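Local coordinates for protein inactive poly [ADP-ribose] polymerase RCD1 (Arabidopsis thaliana, PDB 5NGO) that carries an inactive poly(ADP-ribose) polymerase-type domain and is bound by a downy mildew effector that suppresses plant immunity, at residues I164-N167 and I168-N171; A44-Q47 and K48-I52. One frame throughout, in Å; residues are numbered along the deposited sequence.

Contact 1: I164-N167 and I168-N171; sequences IVWN and INMN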
loop_
_atom_site.group_PDB
_atom_site.type_symbol
_atom_site.label_atom_id
_atom_site.label_comp_id
_atom_site.label_asym_id
_atom_site.label_seq_id
_atom_site.Cartn_x
_atom_site.Cartn_y
_atom_site.Cartn_z
ATOM N N ILE A 164 -5.993 -2.060 6.092
ATOM C CA ILE A 164 -7.184 -1.713 5.319
ATOM C C ILE A 164 -7.302 -0.209 5.429
ATOM O O ILE A 164 -7.414 0.321 6.532
ATOM C CB ILE A 164 -8.466 -2.343 5.906
ATOM C CG1 ILE A 164 -8.349 -3.863 6.024
ATOM C CG2 ILE A 164 -9.680 -1.978 5.060
ATOM C CD1 ILE A 164 -8.452 -4.597 4.709
ATOM N N VAL A 165 -7.243 0.481 4.293
ATOM C CA VAL A 165 -7.513 1.914 4.240
ATOM C C VAL A 165 -8.919 2.070 3.676
ATOM O O VAL A 165 -9.216 1.565 2.579
ATOM C CB VAL A 165 -6.484 2.649 3.372
ATOM C CG1 VAL A 165 -6.876 4.097 3.173
ATOM C CG2 VAL A 165 -5.108 2.532 3.994
ATOM N N TRP A 166 -9.785 2.762 4.425
ATOM C CA TRP A 166 -11.214 2.901 4.030
ATOM C C TRP A 166 -11.341 3.758 2.773
ATOM O O TRP A 166 -10.503 4.618 2.518
ATOM C CB TRP A 166 -12.055 3.499 5.158
ATOM C CG TRP A 166 -11.850 2.788 6.449
ATOM C CD1 TRP A 166 -11.264 3.285 7.588
ATOM C CD2 TRP A 166 -12.151 1.416 6.717
ATOM N NE1 TRP A 166 -11.219 2.314 8.550
ATOM C CE2 TRP A 166 -11.748 1.155 8.040
ATOM C CE3 TRP A 166 -12.730 0.385 5.965
ATOM C CZ2 TRP A 166 -11.923 -0.095 8.638
ATOM C CZ3 TRP A 166 -12.901 -0.855 6.549
ATOM C CH2 TRP A 166 -12.501 -1.088 7.880
ATOM N N ASN A 167 -12.392 3.519 1.993
ATOM C CA ASN A 167 -12.581 4.210 0.709
ATOM C C ASN A 167 -12.488 5.726 0.821
ATOM O O ASN A 167 -11.803 6.347 0.015
ATOM C CB ASN A 167 -13.890 3.781 0.053
ATOM C CG ASN A 167 -13.787 2.397 -0.584
ATOM O OD1 ASN A 167 -12.809 1.676 -0.390
ATOM N ND2 ASN A 167 -14.801 2.011 -1.346
ATOM N N ILE A 168 -13.108 6.292 1.840
ATOM C CA ILE A 168 -13.057 7.728 2.109
ATOM C C ILE A 168 -11.620 8.284 2.235
ATOM O O ILE A 168 -11.354 9.434 1.900
ATOM C CB ILE A 168 -13.909 8.141 3.358
ATOM C CG1 ILE A 168 -13.472 7.449 4.669
ATOM C CG2 ILE A 168 -15.400 7.994 3.105
ATOM C CD1 ILE A 168 -13.811 8.244 5.900
ATOM N N ASN A 169 -10.695 7.449 2.698
ATOM C CA ASN A 169 -9.320 7.862 2.954
ATOM C C ASN A 169 -8.346 7.537 1.818
ATOM O O ASN A 169 -7.177 7.890 1.917
ATOM C CB ASN A 169 -8.832 7.191 4.243
ATOM C CG ASN A 169 -9.591 7.663 5.488
ATOM O OD1 ASN A 169 -10.158 8.753 5.518
ATOM N ND2 ASN A 169 -9.609 6.827 6.519
ATOM N N MET A 170 -8.806 6.900 0.732
ATOM C CA MET A 170 -7.865 6.332 -0.220
ATOM C C MET A 170 -6.993 7.372 -0.908
ATOM O O MET A 170 -5.833 7.109 -1.200
ATOM C CB MET A 170 -8.563 5.454 -1.259
ATOM C CG MET A 170 -9.181 6.176 -2.411
ATOM S SD MET A 170 -9.777 5.011 -3.672
ATOM C CE MET A 170 -11.182 4.263 -2.843
ATOM N N ASN A 171 -7.544 8.558 -1.154
ATOM C CA ASN A 171 -6.801 9.618 -1.837
ATOM C C ASN A 171 -6.035 10.555 -0.918
ATOM O O ASN A 171 -5.101 11.215 -1.378
ATOM C CB ASN A 171 -7.731 10.413 -2.753
ATOM C CG ASN A 171 -8.141 9.617 -3.989
ATOM O OD1 ASN A 171 -7.381 8.799 -4.481
ATOM N ND2 ASN A 171 -9.357 9.829 -4.477
#
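Met170 folds back over Asn167 after strand 162-165, and its side chain shows how a tight turn can be packed by its own residues. Met170 CB starts 3.6 Å from Asn167 O. CG, set between the backbone N and the carbonyl carbon (chi1 82°), stays beside the same oxygen. The chain runs on extended to SD, then bends there (chi3 70°), bringing Met170 CE round to 3.6 Å from Asn167 O. The methyl thus lies against the backbone of Asn167 and beside its amide, with Met170 CE 3.9 Å from Asn167 OD1. The side chain also touches Ile98 of strand 98-102 and Ile89 of strand 89-91.

The turn itself is closed by two successive backbone bonds, Asn169 N to Trp166 O at 2.8 Å and the nearly straight Met170 N to Asn167 O at 3.1 Å (170° at the hydrogen). In both, the donor stands well above the plane of the carbonyl. The side chains of Val165 and Asn169 meet at an oblique angle, Val165 CG1 touching Asn169 CB at 3.8 Å. The amide of Asn169 runs alongside the indole of Trp166, with ND2 at the ring edge and the two planes strongly inclined; ND2 is bonded to Asn152 OD1, which also takes a weak bond from Trp166 N. Asn152 therefore ties both ends of the first turn to the neighbouring loop. Two overlapping beta turns, residues 166-169 and 167-170, redirect the chain at the end of a sheet strand of this PARP-type domain, on the way to strand 174-182.

Contact 2: A44-Q47 and K48-I52; sequences ALFQ and KQVEI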
loop_
_atom_site.group_PDB
_atom_site.type_symbol
_atom_site.label_atom_id
_atom_site.label_comp_id
_atom_site.label_asym_id
_atom_site.label_seq_id
_atom_site.Cartn_x
_atom_site.Cartn_y
_atom_site.Cartn_z
ATOM N N ALA A 44 2.536 16.611 -1.896
ATOM C CA ALA A 44 2.189 17.775 -1.086
ATOM C C ALA A 44 0.823 17.603 -0.409
ATOM O O ALA A 44 0.684 17.941 0.766
ATOM C CB ALA A 44 2.236 19.041 -1.924
ATOM N N LEU A 45 -0.157 17.067 -1.135
ATOM C CA LEU A 45 -1.484 16.782 -0.562
ATOM C C LEU A 45 -1.395 15.790 0.591
ATOM O O LEU A 45 -1.917 16.037 1.668
ATOM C CB LEU A 45 -2.429 16.234 -1.650
ATOM C CG LEU A 45 -3.911 16.055 -1.323
ATOM C CD1 LEU A 45 -4.716 16.172 -2.613
ATOM C CD2 LEU A 45 -4.259 14.752 -0.637
ATOM N N PHE A 46 -0.723 14.678 0.348
ATOM C CA PHE A 46 -0.460 13.647 1.364
ATOM C C PHE A 46 0.231 14.239 2.595
ATOM O O PHE A 46 -0.192 13.961 3.712
ATOM C CB PHE A 46 0.396 12.513 0.736
ATOM C CG PHE A 46 0.775 11.412 1.688
ATOM C CD1 PHE A 46 -0.066 10.334 1.895
ATOM C CD2 PHE A 46 1.998 11.436 2.357
ATOM C CE1 PHE A 46 0.283 9.301 2.767
ATOM C CE2 PHE A 46 2.356 10.406 3.223
ATOM C CZ PHE A 46 1.491 9.342 3.422
ATOM N N GLN A 47 1.264 15.059 2.398
ATOM C CA GLN A 47 1.992 15.673 3.521
ATOM C C GLN A 47 1.151 16.662 4.327
ATOM O O GLN A 47 1.401 16.836 5.520
ATOM C CB GLN A 47 3.311 16.312 3.049
ATOM C CG GLN A 47 4.391 15.259 2.826
ATOM C CD GLN A 47 5.639 15.781 2.126
ATOM O OE1 GLN A 47 5.619 16.797 1.419
ATOM N NE2 GLN A 47 6.745 15.045 2.285
ATOM N N LYS A 48 0.145 17.273 3.701
ATOM C CA LYS A 48 -0.820 18.084 4.453
ATOM C C LYS A 48 -1.744 17.216 5.291
ATOM O O LYS A 48 -2.075 17.591 6.403
ATOM C CB LYS A 48 -1.642 18.990 3.548
ATOM C CG LYS A 48 -0.908 20.247 3.160
ATOM C CD LYS A 48 -0.661 21.251 4.303
ATOM C CE LYS A 48 0.471 22.143 3.857
ATOM N NZ LYS A 48 0.906 23.046 4.962
ATOM N N GLN A 49 -2.165 16.074 4.763
ATOM C CA GLN A 49 -2.956 15.133 5.552
ATOM C C GLN A 49 -2.149 14.575 6.734
ATOM O O GLN A 49 -2.721 14.305 7.794
ATOM C CB GLN A 49 -3.499 13.991 4.673
ATOM C CG GLN A 49 -4.417 13.008 5.389
ATOM C CD GLN A 49 -5.676 13.699 5.909
ATOM O OE1 GLN A 49 -6.465 14.249 5.136
ATOM N NE2 GLN A 49 -5.886 13.611 7.221
ATOM N N VAL A 50 -0.833 14.412 6.553
ATOM C CA VAL A 50 0.066 13.986 7.632
ATOM C C VAL A 50 0.024 15.008 8.767
ATOM O O VAL A 50 -0.155 14.631 9.920
ATOM C CB VAL A 50 1.529 13.768 7.128
ATOM C CG1 VAL A 50 2.503 13.573 8.290
ATOM C CG2 VAL A 50 1.605 12.567 6.197
ATOM N N GLU A 51 0.190 16.287 8.432
ATOM C CA GLU A 51 0.065 17.370 9.413
ATOM C C GLU A 51 -1.271 17.368 10.142
ATOM O O GLU A 51 -1.300 17.516 11.348
ATOM C CB GLU A 51 0.237 18.729 8.752
ATOM C CG GLU A 51 1.675 19.095 8.466
ATOM C CD GLU A 51 1.779 20.438 7.797
ATOM O OE1 GLU A 51 1.128 21.402 8.248
ATOM O OE2 GLU A 51 2.506 20.519 6.810
ATOM N N ILE A 52 -2.362 17.199 9.400
ATOM C CA ILE A 52 -3.706 17.171 9.982
ATOM C C ILE A 52 -3.874 15.995 10.942
ATOM O O ILE A 52 -4.356 16.184 12.056
ATOM C CB ILE A 52 -4.810 17.148 8.897
ATOM C CG1 ILE A 52 -4.820 18.484 8.146
ATOM C CG2 ILE A 52 -6.193 16.888 9.499
ATOM C CD1 ILE A 52 -5.606 18.457 6.843
#
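Lys48 to Glu51 hang from Ala44 to Gln47 by the backbone ladder of helix 37-57, in which each N-H reaches the carbonyl four residues earlier. The Val50 N to Phe46 O bond, 2.9 Å long, and the Gln49 N to Leu45 O bond, 3.1 Å, both lie in the carbonyl plane. Glu51 N instead approaches Gln47 O from above that plane, at 3.2 Å. Lys48 N bonds to Ala44 O and adds a weak second bond to Leu45 O.

Apolar contact falls to one pair, Phe46 and Val50, one turn apart. CG2 of Val50 rests 3.4 Å from Phe46 O and 3.8 Å from Phe46 CE2, meeting the ring obliquely. Having CG anti to the backbone N (chi1 178°) carries the Phe46 ring off the helix into the interior. Phe46, with Val50 and Gln49 beside it, packs on strand 121-129, all three touching Ile129.

The polar side chains are divided. Gln49 also meets Thr172 and His173, and its NE2 bonds to Thr53 OG1. Lys48, bent at chi2 (-68°), still leads outward from the helix; the Glu51 carboxylate reaches back, and OE2 forms a rather long salt bridge, 3.5 Å, with Lys48 NZ. This is a surface helix with Phe46 buried against the sheet and an i to i+3 ion pair outside, whose charges would be expected to offset each other only in part beside water.

How the contacts relate
Both contacts are local, yet they occupy different levels of one domain. Contact 1 is partly buried and belongs to the chain that leaves strand 162-165; contact 2 lies farther out, about 17 Å from the chain's centre to its own, on a helix covering the sheet. No secondary-structure element is shared, although Leu45 CD2 touches Asn171 O at 3.7 Å and Gln49 packs just beyond the turn. Their chemistry follows their place: the turn relies on backbone bonds from residue i+3 to residue i and on the Asn169 amide held by Asn152, whereas the helix combines an i+4 to i ladder with one aromatic-aliphatic pair, only the Phe46 side of it buried, and opposite charges outside.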